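Local coordinates for protein glutathione S-transferase (Acinetobacter baumannii, PDB 4MP4) that probably catalyses the conjugation of reduced glutathione to electrophilic compounds, working as a two-subunit enzyme of the glutathione transferase family, at residues Val63-Asn67 with Asp68-Ser72; Arg98-Ala101 with Arg102-Ala106; Ala171-Leu174 with Gln175-Ile178; Gln202-Leu205 with Ala206-Lys210. One frame throughout, in Å; residues are numbered along the deposited sequence.

Interaction 1: residues Val63-Asn67 with Asp68-Ser72; sequences VLEHN and DFALS
Glu65 sets its CG opposite the carbonyl carbon (chi1 -56°), which lays that methylene against the next strand, where CG rests 3.9 Å from Ala70 CB. Val63 uses another rotamer, with CG1 beside the carbonyl carbon (chi1 176°), and CG1 comes within 4.4 Å of the same Ala70 CB, a looser apolar touch. These three residues share one face of the sheet; Leu64, His66, Phe69 and Leu71 are on the other.

The two strands are held by backbone bonds in two hydrogen-bonded pairs. Leu64 N reaches Leu71 O at 2.7 Å, and Leu71 N returns to Leu64 O at 2.9 Å. Closer to the turn, His66 N meets Phe69 O at 2.7 Å in an almost straight bond (176°), whereas Phe69 N lies above the carbonyl plane of His66 O at 3.0 Å, a bent geometry next to the tight turn. Asn67 and Asp68 form the middle of this type II' turn, and Asn67 takes the positive phi that such a turn needs. In the non-hydrogen-bonded pair of Glu65 and Ala70, Ala70 CA lies 3.4 Å from Leu64 O in a CA-H...O contact.

Leu64 and Leu71 both pack on Ile77 of helix 74-84, and His66 ND1 is hydrogen-bonded to Tyr80 OH. Ala70 O accepts from Arg100 of the second subunit, so the outer strand also serves the dimer. This is the antiparallel beta hairpin that closes the sheet of the thioredoxin-like domain of glutathione transferases; its second strand runs into the segment that usually helps bind glutathione in relatives.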
loop_
_atom_site.group_PDB
_atom_site.type_symbol
_atom_site.label_atom_id
_atom_site.label_comp_id
_atom_site.label_asym_id
_atom_site.label_seq_id
_atom_site.Cartn_x
_atom_site.Cartn_y
_atom_site.Cartn_z
ATOM N N VAL A 63 11.768 0.610 -9.503
ATOM C CA VAL A 63 11.158 0.079 -10.691
ATOM C C VAL A 63 11.862 -1.224 -10.972
ATOM O O VAL A 63 13.087 -1.307 -10.852
ATOM C CB VAL A 63 11.337 1.017 -11.882
ATOM C CG1 VAL A 63 10.761 0.386 -13.135
ATOM C CG2 VAL A 63 10.650 2.324 -11.601
ATOM N N LEU A 64 11.085 -2.251 -11.300
ATOM C CA LEU A 64 11.660 -3.525 -11.696
ATOM C C LEU A 64 11.365 -3.765 -13.159
ATOM O O LEU A 64 10.203 -3.784 -13.569
ATOM C CB LEU A 64 11.083 -4.671 -10.874
ATOM C CG LEU A 64 11.678 -6.029 -11.235
ATOM C CD1 LEU A 64 13.126 -6.122 -10.743
ATOM C CD2 LEU A 64 10.835 -7.175 -10.688
ATOM N N GLU A 65 12.411 -3.939 -13.952
ATOM C CA GLU A 65 12.210 -4.339 -15.336
ATOM C C GLU A 65 12.476 -5.824 -15.440
ATOM O O GLU A 65 13.468 -6.335 -14.909
ATOM C CB GLU A 65 13.060 -3.511 -16.300
ATOM C CG GLU A 65 12.786 -2.007 -16.139
ATOM C CD GLU A 65 13.446 -1.132 -17.205
ATOM O OE1 GLU A 65 14.350 -1.643 -17.918
ATOM O OE2 GLU A 65 13.053 0.068 -17.316
ATOM N N HIS A 66 11.533 -6.514 -16.065
ATOM C CA HIS A 66 11.639 -7.934 -16.332
ATOM C C HIS A 66 11.337 -8.097 -17.808
ATOM O O HIS A 66 10.179 -8.013 -18.222
ATOM C CB HIS A 66 10.637 -8.728 -15.499
ATOM C CG HIS A 66 10.597 -10.187 -15.837
ATOM N ND1 HIS A 66 9.429 -10.923 -15.820
ATOM C CD2 HIS A 66 11.579 -11.048 -16.195
ATOM C CE1 HIS A 66 9.697 -12.174 -16.153
ATOM N NE2 HIS A 66 10.994 -12.276 -16.380
ATOM N N ASN A 67 12.387 -8.303 -18.597
ATOM C CA ASN A 67 12.275 -8.332 -20.051
ATOM C C ASN A 67 11.575 -7.074 -20.571
ATOM O O ASN A 67 12.049 -5.957 -20.346
ATOM C CB ASN A 67 11.593 -9.623 -20.526
ATOM C CG ASN A 67 12.342 -10.884 -20.070
ATOM O OD1 ASN A 67 13.567 -10.877 -19.929
ATOM N ND2 ASN A 67 11.607 -11.964 -19.834
ATOM N N ASP A 68 10.437 -7.245 -21.232
ATOM C CA ASP A 68 9.754 -6.104 -21.829
ATOM C C ASP A 68 8.745 -5.438 -20.896
ATOM O O ASP A 68 7.953 -4.592 -21.324
ATOM C CB ASP A 68 9.057 -6.518 -23.121
ATOM C CG ASP A 68 9.029 -5.400 -24.131
ATOM O OD1 ASP A 68 9.710 -4.380 -23.877
ATOM O OD2 ASP A 68 8.346 -5.542 -25.173
ATOM N N PHE A 69 8.788 -5.812 -19.623
ATOM C CA PHE A 69 7.773 -5.394 -18.669
ATOM C C PHE A 69 8.429 -4.632 -17.539
ATOM O O PHE A 69 9.365 -5.128 -16.926
ATOM C CB PHE A 69 7.043 -6.628 -18.136
ATOM C CG PHE A 69 5.969 -6.321 -17.152
ATOM C CD1 PHE A 69 4.862 -5.579 -17.526
ATOM C CD2 PHE A 69 6.052 -6.790 -15.855
ATOM C CE1 PHE A 69 3.859 -5.298 -16.614
ATOM C CE2 PHE A 69 5.062 -6.514 -14.946
ATOM C CZ PHE A 69 3.959 -5.766 -15.326
ATOM N N ALA A 70 7.948 -3.419 -17.288
ATOM C CA ALA A 70 8.484 -2.570 -16.234
ATOM C C ALA A 70 7.386 -2.308 -15.197
ATOM O O ALA A 70 6.222 -2.069 -15.551
ATOM C CB ALA A 70 9.014 -1.261 -16.813
ATOM N N LEU A 71 7.757 -2.358 -13.918
ATOM C CA LEU A 71 6.773 -2.376 -12.840
ATOM C C LEU A 71 7.266 -1.582 -11.618
ATOM O O LEU A 71 8.429 -1.699 -11.240
ATOM C CB LEU A 71 6.476 -3.828 -12.467
ATOM C CG LEU A 71 5.537 -4.086 -11.286
ATOM C CD1 LEU A 71 4.088 -3.662 -11.592
ATOM C CD2 LEU A 71 5.616 -5.539 -10.886
ATOM N N SER A 72 6.406 -0.759 -11.022
ATOM C CA SER A 72 6.789 -0.017 -9.829
ATOM C C SER A 72 5.895 -0.377 -8.633
ATOM O O SER A 72 5.043 -1.259 -8.755
ATOM C CB SER A 72 6.755 1.482 -10.089
ATOM O OG SER A 72 5.454 1.901 -10.453
#

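Interaction 2: residues Arg98-Ala101 with Arg102-Ala106; sequences RARA and RQIQA
Arg102 lays one face of its guanidinium over the aliphatic part of Arg98, one helical turn earlier, with NH1 3.3 Å from Arg98 CD. Arg102 stays extended from CG to NE, while Arg98 bends at chi3 (-41°); the two chains run side by side with their guanidinium planes 59° apart. The nearest charged atoms, Arg98 NE and Arg102 NH2, remain 4.6 Å from each other. The pairing makes sense through a shared anion: NH1 of each arginine forms a salt bridge to Glu83 of the second subunit, and Arg102 NE has a further one to Glu79 of its own chain.

Arg100 folds back through bends at chi2 and chi3, which brings NH2 to 2.8 Å from Gln103 OE1. That bond is weak, angled at 128°, although OE1 lies at the edge of the guanidinium near its plane. The main partner of Arg100 is Ala70 O of the second subunit, and Gln103 OE1 also accepts from Ser72 N there.

Ala101 packs on Val166 and Pro92; its carbonyl O takes Gln105 N at 3.0 Å. The bond from Arg102 N to Arg98 O (2.9 Å) places Arg102 one turn after Arg98 on the same flank. Within this stretch the side chains make van der Waals packing and one weak bond, while the arginines take stronger partners from the second subunit, and Arg102 also from Glu79, consistent with a surface whose polar ends serve the dimer.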
loop_
_atom_site.group_PDB
_atom_site.type_symbol
_atom_site.label_atom_id
_atom_site.label_comp_id
_atom_site.label_asym_id
_atom_site.label_seq_id
_atom_site.Cartn_x
_atom_site.Cartn_y
_atom_site.Cartn_z
ATOM N N ARG A 98 -0.041 -15.105 6.113
ATOM C CA ARG A 98 0.254 -14.317 4.910
ATOM C C ARG A 98 -0.586 -13.041 4.817
ATOM O O ARG A 98 -0.084 -11.973 4.440
ATOM C CB ARG A 98 0.062 -15.144 3.642
ATOM C CG ARG A 98 0.264 -14.356 2.340
ATOM C CD ARG A 98 -0.203 -15.182 1.159
ATOM N NE ARG A 98 0.227 -16.545 1.394
ATOM C CZ ARG A 98 -0.556 -17.612 1.388
ATOM N NH1 ARG A 98 -1.846 -17.512 1.096
ATOM N NH2 ARG A 98 -0.016 -18.787 1.650
ATOM N N ALA A 99 -1.860 -13.158 5.156
ATOM C CA ALA A 99 -2.745 -12.004 5.191
ATOM C C ALA A 99 -2.243 -11.026 6.250
ATOM O O ALA A 99 -2.111 -9.823 5.983
ATOM C CB ALA A 99 -4.182 -12.427 5.458
ATOM N N ARG A 100 -1.926 -11.548 7.434
ATOM C CA ARG A 100 -1.381 -10.711 8.505
ATOM C C ARG A 100 -0.079 -10.043 8.029
ATOM O O ARG A 100 0.128 -8.840 8.235
ATOM C CB ARG A 100 -1.179 -11.514 9.804
ATOM C CG ARG A 100 -0.596 -10.715 10.989
ATOM C CD ARG A 100 -1.629 -9.809 11.726
ATOM N NE ARG A 100 -2.624 -10.574 12.472
ATOM C CZ ARG A 100 -3.931 -10.586 12.206
ATOM N NH1 ARG A 100 -4.762 -11.326 12.944
ATOM N NH2 ARG A 100 -4.413 -9.861 11.204
ATOM N N ALA A 101 0.780 -10.810 7.364
ATOM C CA ALA A 101 1.998 -10.231 6.802
ATOM C C ALA A 101 1.711 -9.084 5.813
ATOM O O ALA A 101 2.330 -8.024 5.896
ATOM C CB ALA A 101 2.883 -11.304 6.164
ATOM N N ARG A 102 0.769 -9.289 4.895
ATOM C CA ARG A 102 0.373 -8.219 3.973
ATOM C C ARG A 102 -0.195 -7.023 4.717
ATOM O O ARG A 102 -0.017 -5.884 4.307
ATOM C CB ARG A 102 -0.640 -8.725 2.945
ATOM C CG ARG A 102 -0.026 -9.641 1.886
ATOM C CD ARG A 102 -1.032 -9.980 0.804
ATOM N NE ARG A 102 -0.473 -10.900 -0.178
ATOM C CZ ARG A 102 -0.951 -12.111 -0.434
ATOM N NH1 ARG A 102 -2.026 -12.558 0.200
ATOM N NH2 ARG A 102 -0.369 -12.870 -1.346
ATOM N N GLN A 103 -0.870 -7.282 5.831
ATOM C CA GLN A 103 -1.442 -6.199 6.615
ATOM C C GLN A 103 -0.374 -5.311 7.275
ATOM O O GLN A 103 -0.436 -4.075 7.193
ATOM C CB GLN A 103 -2.411 -6.755 7.643
ATOM C CG GLN A 103 -2.737 -5.816 8.783
ATOM C CD GLN A 103 -3.454 -6.555 9.903
ATOM O OE1 GLN A 103 -4.206 -7.484 9.650
ATOM N NE2 GLN A 103 -3.207 -6.160 11.137
ATOM N N ILE A 104 0.594 -5.951 7.927
ATOM C CA ILE A 104 1.706 -5.243 8.555
ATOM C C ILE A 104 2.519 -4.452 7.522
ATOM O O ILE A 104 2.842 -3.277 7.739
ATOM C CB ILE A 104 2.610 -6.210 9.370
ATOM C CG1 ILE A 104 1.771 -6.936 10.419
ATOM C CG2 ILE A 104 3.740 -5.458 10.027
ATOM C CD1 ILE A 104 0.864 -5.973 11.281
ATOM N N GLN A 105 2.813 -5.094 6.395
ATOM C CA GLN A 105 3.431 -4.437 5.244
ATOM C C GLN A 105 2.646 -3.203 4.736
ATOM O O GLN A 105 3.246 -2.171 4.423
ATOM C CB GLN A 105 3.604 -5.441 4.105
ATOM C CG GLN A 105 4.377 -4.913 2.926
ATOM C CD GLN A 105 4.569 -5.967 1.852
ATOM O OE1 GLN A 105 3.628 -6.336 1.152
ATOM N NE2 GLN A 105 5.790 -6.461 1.720
ATOM N N ALA A 106 1.326 -3.308 4.637
ATOM C CA ALA A 106 0.555 -2.195 4.120
ATOM C C ALA A 106 0.597 -1.050 5.122
ATOM O O ALA A 106 0.750 0.131 4.772
ATOM C CB ALA A 106 -0.870 -2.615 3.808
#

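Interaction 3: residues Ala171-Leu174 with Gln175-Ile178; sequences ALML and QRLI
Arg176 passes its side chain across Met173 and Leu172, one turn back on the same helix. Its CD comes 3.6 Å from Met173 SD, so the stem of a charged residue packs there as an apolar chain; farther out, the guanidinium end lies near a methyl, with NH1 3.7 Å from Leu172 CD2. A bend at chi3 (97°) turns the guanidinium off the line of that stem. On the other flank of the helix Leu174 CB meets Ile178 CD1 at 4.0 Å.

The backbone beneath sets these positions. Arg176 N is shared between Leu172 O at 3.2 Å and Met173 O at 3.3 Å, the second approached from above the carbonyl plane. Leu174 O likewise takes two donors: Ile178 N at 2.9 Å in the carbonyl plane, and Leu177 N at 2.9 Å from above it. Such three-residue bonds beside the usual four-residue ones give the helix some 3-10 character near its C-terminal end.

Farther out, the head of Arg176 is fixed by other parts of the chain. NE donates to Arg119 O, and NH2 gives a weak bond to Arg116 O; carbonyls at the end of helix 113-118 would probably stabilise its positive charge. Met173 and Leu174 press on Leu144 of helix 135-151, while Leu172 and Gln175 touch Trp196 of helix 186-196, and Gln175 OE1 accepts from Gln179 NE2. Buried on several sides by other helices, this segment belongs to the core helix 165-178 of the all-helical C-terminal domain of the glutathione transferase fold.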
loop_
_atom_site.group_PDB
_atom_site.type_symbol
_atom_site.label_atom_id
_atom_site.label_comp_id
_atom_site.label_asym_id
_atom_site.label_seq_id
_atom_site.Cartn_x
_atom_site.Cartn_y
_atom_site.Cartn_z
ATOM N N ALA A 171 12.234 -4.182 10.761
ATOM C CA ALA A 171 13.554 -3.803 11.257
ATOM C C ALA A 171 13.978 -2.429 10.749
ATOM O O ALA A 171 14.465 -1.614 11.522
ATOM C CB ALA A 171 14.607 -4.848 10.906
ATOM N N LEU A 172 13.802 -2.176 9.453
ATOM C CA LEU A 172 14.205 -0.885 8.903
ATOM C C LEU A 172 13.424 0.227 9.602
ATOM O O LEU A 172 13.987 1.254 9.974
ATOM C CB LEU A 172 14.054 -0.823 7.377
ATOM C CG LEU A 172 14.439 0.542 6.787
ATOM C CD1 LEU A 172 15.064 0.383 5.395
ATOM C CD2 LEU A 172 13.239 1.573 6.776
ATOM N N MET A 173 12.129 0.003 9.787
ATOM C CA MET A 173 11.269 0.958 10.482
ATOM C C MET A 173 11.788 1.223 11.876
ATOM O O MET A 173 11.899 2.378 12.283
ATOM C CB MET A 173 9.827 0.453 10.553
ATOM C CG MET A 173 8.838 1.508 10.994
ATOM S SD MET A 173 8.728 2.980 9.925
ATOM C CE MET A 173 7.598 2.458 8.646
ATOM N N LEU A 174 12.117 0.160 12.603
ATOM C CA LEU A 174 12.648 0.316 13.957
ATOM C C LEU A 174 14.014 1.022 13.961
ATOM O O LEU A 174 14.323 1.791 14.872
ATOM C CB LEU A 174 12.731 -1.037 14.667
ATOM C CG LEU A 174 11.419 -1.688 15.111
ATOM C CD1 LEU A 174 11.643 -3.154 15.461
ATOM C CD2 LEU A 174 10.877 -0.955 16.306
ATOM N N GLN A 175 14.806 0.770 12.920
ATOM C CA GLN A 175 16.136 1.330 12.793
ATOM C C GLN A 175 16.102 2.845 12.648
ATOM O O GLN A 175 17.049 3.527 13.038
ATOM C CB GLN A 175 16.891 0.686 11.624
ATOM C CG GLN A 175 17.569 -0.664 11.970
ATOM C CD GLN A 175 18.808 -0.506 12.858
ATOM O OE1 GLN A 175 18.772 0.165 13.888
ATOM N NE2 GLN A 175 19.907 -1.117 12.450
ATOM N N ARG A 176 15.005 3.364 12.106
ATOM C CA ARG A 176 14.810 4.806 11.989
ATOM C C ARG A 176 14.884 5.431 13.369
ATOM O O ARG A 176 15.347 6.553 13.539
ATOM C CB ARG A 176 13.445 5.136 11.346
ATOM C CG ARG A 176 13.244 4.522 9.987
ATOM C CD ARG A 176 11.820 4.709 9.446
ATOM N NE ARG A 176 11.824 5.857 8.561
ATOM C CZ ARG A 176 11.581 5.813 7.263
ATOM N NH1 ARG A 176 11.243 4.678 6.689
ATOM N NH2 ARG A 176 11.646 6.925 6.556
ATOM N N LEU A 177 14.443 4.681 14.364
ATOM C CA LEU A 177 14.430 5.160 15.732
ATOM C C LEU A 177 15.738 4.826 16.441
ATOM O O LEU A 177 16.352 5.673 17.098
ATOM C CB LEU A 177 13.263 4.516 16.466
ATOM C CG LEU A 177 11.887 5.065 16.112
ATOM C CD1 LEU A 177 10.803 4.152 16.666
ATOM C CD2 LEU A 177 11.750 6.483 16.676
ATOM N N ILE A 178 16.160 3.579 16.302
ATOM C CA ILE A 178 17.348 3.090 16.982
ATOM C C ILE A 178 18.599 3.874 16.576
ATOM O O ILE A 178 19.332 4.383 17.428
ATOM C CB ILE A 178 17.545 1.592 16.709
ATOM C CG1 ILE A 178 16.374 0.801 17.319
ATOM C CG2 ILE A 178 18.871 1.124 17.267
ATOM C CD1 ILE A 178 16.171 -0.567 16.733
#

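Interaction 4: residues Gln202-Leu205 with Ala206-Lys210; sequences QKWL and ALRHK. With SO4 (sulfate ion), chain D.
Leu205 O and His209 CD2 approach to 3.0 Å on helix 199-215, the last helix of the glutathione transferase C-terminal domain, where one helical bond is missing and a water takes its place at the carbonyl. Leu205 O and His209 N stand 4.0 Å apart, too far for the usual bond. The water donates to Leu205 O at 2.8 Å, accepts from Arg208 NE at 2.9 Å, lying in plane at the guanidinium edge, and gives a weak bond to sulfate O1. His209 N has a weak substitute in Ala206 O.

The bonds just before it are regular: Arg208 N finds Trp204 O at 3.0 Å. Arg208 holds CG opposite its carbonyl carbon (chi1 -65°), which sets CG over one face of the Trp204 five-membered ring, 4.3 Å from its centroid, as a CH-pi contact. That indole packs among Phe16, Phe22 and Phe25 of the thioredoxin-like domain; Arg208 NH1 makes a long, weak ion pair with Glu212.

The sulfate, probably from the crystallisation liquor, sits at the edge of the imidazole: His209 NE2 donates to its O1 at 2.9 Å and 164°, with a weaker, bent bond to O3.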
loop_
_atom_site.group_PDB
_atom_site.type_symbol
_atom_site.label_atom_id
_atom_site.label_comp_id
_atom_site.label_asym_id
_atom_site.label_seq_id
_atom_site.Cartn_x
_atom_site.Cartn_y
_atom_site.Cartn_z
ATOM N N GLN A 202 22.751 -7.346 4.751
ATOM C CA GLN A 202 24.172 -7.050 4.786
ATOM C C GLN A 202 24.675 -6.746 3.366
ATOM O O GLN A 202 25.501 -5.862 3.171
ATOM C CB GLN A 202 24.884 -8.246 5.418
ATOM C CG GLN A 202 26.046 -7.949 6.362
ATOM C CD GLN A 202 25.768 -6.903 7.427
ATOM O OE1 GLN A 202 26.610 -6.045 7.666
ATOM N NE2 GLN A 202 24.608 -6.972 8.078
ATOM N N LYS A 203 24.137 -7.440 2.365
ATOM C CA LYS A 203 24.562 -7.213 0.971
ATOM C C LYS A 203 24.123 -5.843 0.435
ATOM O O LYS A 203 24.858 -5.216 -0.325
ATOM C CB LYS A 203 24.112 -8.355 0.040
ATOM C CG LYS A 203 25.058 -9.558 0.062
ATOM C CD LYS A 203 24.453 -10.847 -0.527
ATOM C CE LYS A 203 24.527 -10.900 -2.051
ATOM N NZ LYS A 203 25.923 -10.824 -2.614
ATOM N N TRP A 204 22.931 -5.399 0.839
ATOM C CA TRP A 204 22.485 -4.026 0.594
ATOM C C TRP A 204 23.462 -2.999 1.185
ATOM O O TRP A 204 23.916 -2.090 0.481
ATOM C CB TRP A 204 21.075 -3.793 1.175
ATOM C CG TRP A 204 20.480 -2.416 0.891
ATOM C CD1 TRP A 204 20.272 -1.408 1.792
ATOM C CD2 TRP A 204 20.008 -1.918 -0.371
ATOM N NE1 TRP A 204 19.691 -0.324 1.177
ATOM C CE2 TRP A 204 19.522 -0.605 -0.155
ATOM C CE3 TRP A 204 19.948 -2.454 -1.666
ATOM C CZ2 TRP A 204 18.986 0.185 -1.176
ATOM C CZ3 TRP A 204 19.419 -1.668 -2.690
ATOM C CH2 TRP A 204 18.942 -0.359 -2.436
ATOM N N LEU A 205 23.779 -3.154 2.471
ATOM C CA LEU A 205 24.615 -2.191 3.188
ATOM C C LEU A 205 26.003 -2.036 2.576
ATOM O O LEU A 205 26.562 -0.942 2.555
ATOM C CB LEU A 205 24.721 -2.559 4.669
ATOM C CG LEU A 205 23.361 -2.787 5.339
ATOM C CD1 LEU A 205 23.535 -3.064 6.818
ATOM C CD2 LEU A 205 22.438 -1.595 5.122
ATOM N N ALA A 206 26.550 -3.127 2.062
ATOM C CA ALA A 206 27.863 -3.074 1.419
ATOM C C ALA A 206 27.735 -2.415 0.046
ATOM O O ALA A 206 28.597 -1.622 -0.361
ATOM C CB ALA A 206 28.446 -4.473 1.288
ATOM N N LEU A 207 26.645 -2.748 -0.652
ATOM C CA LEU A 207 26.414 -2.277 -2.016
ATOM C C LEU A 207 26.325 -0.769 -2.021
ATOM O O LEU A 207 26.869 -0.121 -2.897
ATOM C CB LEU A 207 25.145 -2.896 -2.626
ATOM C CG LEU A 207 24.687 -2.343 -3.985
ATOM C CD1 LEU A 207 25.679 -2.642 -5.068
ATOM C CD2 LEU A 207 23.315 -2.880 -4.386
ATOM N N ARG A 208 25.672 -0.212 -1.012
ATOM C CA ARG A 208 25.550 1.239 -0.911
ATOM C C ARG A 208 26.901 1.947 -1.027
ATOM O O ARG A 208 27.035 2.874 -1.810
ATOM C CB ARG A 208 24.861 1.639 0.381
ATOM C CG ARG A 208 23.417 1.209 0.503
ATOM C CD ARG A 208 22.686 2.135 1.465
ATOM N NE ARG A 208 23.641 2.925 2.242
ATOM C CZ ARG A 208 23.713 4.251 2.239
ATOM N NH1 ARG A 208 22.864 4.964 1.520
ATOM N NH2 ARG A 208 24.628 4.866 2.971
ATOM N N HIS A 209 27.896 1.494 -0.265
ATOM C CA HIS A 209 29.206 2.139 -0.261
ATOM C C HIS A 209 29.980 1.912 -1.565
ATOM O O HIS A 209 30.575 2.845 -2.112
ATOM C CB HIS A 209 30.030 1.688 0.965
ATOM C CG HIS A 209 29.323 1.901 2.267
ATOM N ND1 HIS A 209 29.121 3.154 2.816
ATOM C CD2 HIS A 209 28.735 1.028 3.126
ATOM C CE1 HIS A 209 28.461 3.045 3.954
ATOM N NE2 HIS A 209 28.209 1.761 4.159
ATOM N N LYS A 210 29.955 0.679 -2.067
ATOM C CA LYS A 210 30.635 0.345 -3.314
ATOM C C LYS A 210 30.068 1.123 -4.509
ATOM O O LYS A 210 30.823 1.653 -5.338
ATOM C CB LYS A 210 30.568 -1.162 -3.570
ATOM C CG LYS A 210 31.133 -1.989 -2.438
ATOM C CD LYS A 210 31.446 -3.423 -2.855
ATOM C CE LYS A 210 30.189 -4.278 -2.902
ATOM N NZ LYS A 210 30.492 -5.716 -3.171
HETATM S S SO4 D . 26.791 1.654 7.323
HETATM O O1 SO4 D . 27.234 0.475 6.592
HETATM O O2 SO4 D . 25.361 1.497 7.629
HETATM O O3 SO4 D . 26.948 2.861 6.501
HETATM O O4 SO4 D . 27.633 1.799 8.520
HETATM O O HOH W 1 25.357 1.233 3.942
#

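Interaction 3 is the buried one, in a helix enclosed by its neighbours; interactions 1, 2 and 4 are partly exposed. Interaction 1 is the only hairpin and lies in the thioredoxin-like domain, while the other three are short stretches of three different helices of the C-terminal domain. Interactions 1 and 2 do not touch within one chain, their nearest atoms being about 11 Å apart, yet they meet across the dimer, where strand 69-72 faces helix 95-110 of the second subunit. Arginine changes role with place: salt-bridged at the interface in 98-106, bonded to backbone carbonyls in 171-178, and joined to water beside an aromatic cluster in 202-210.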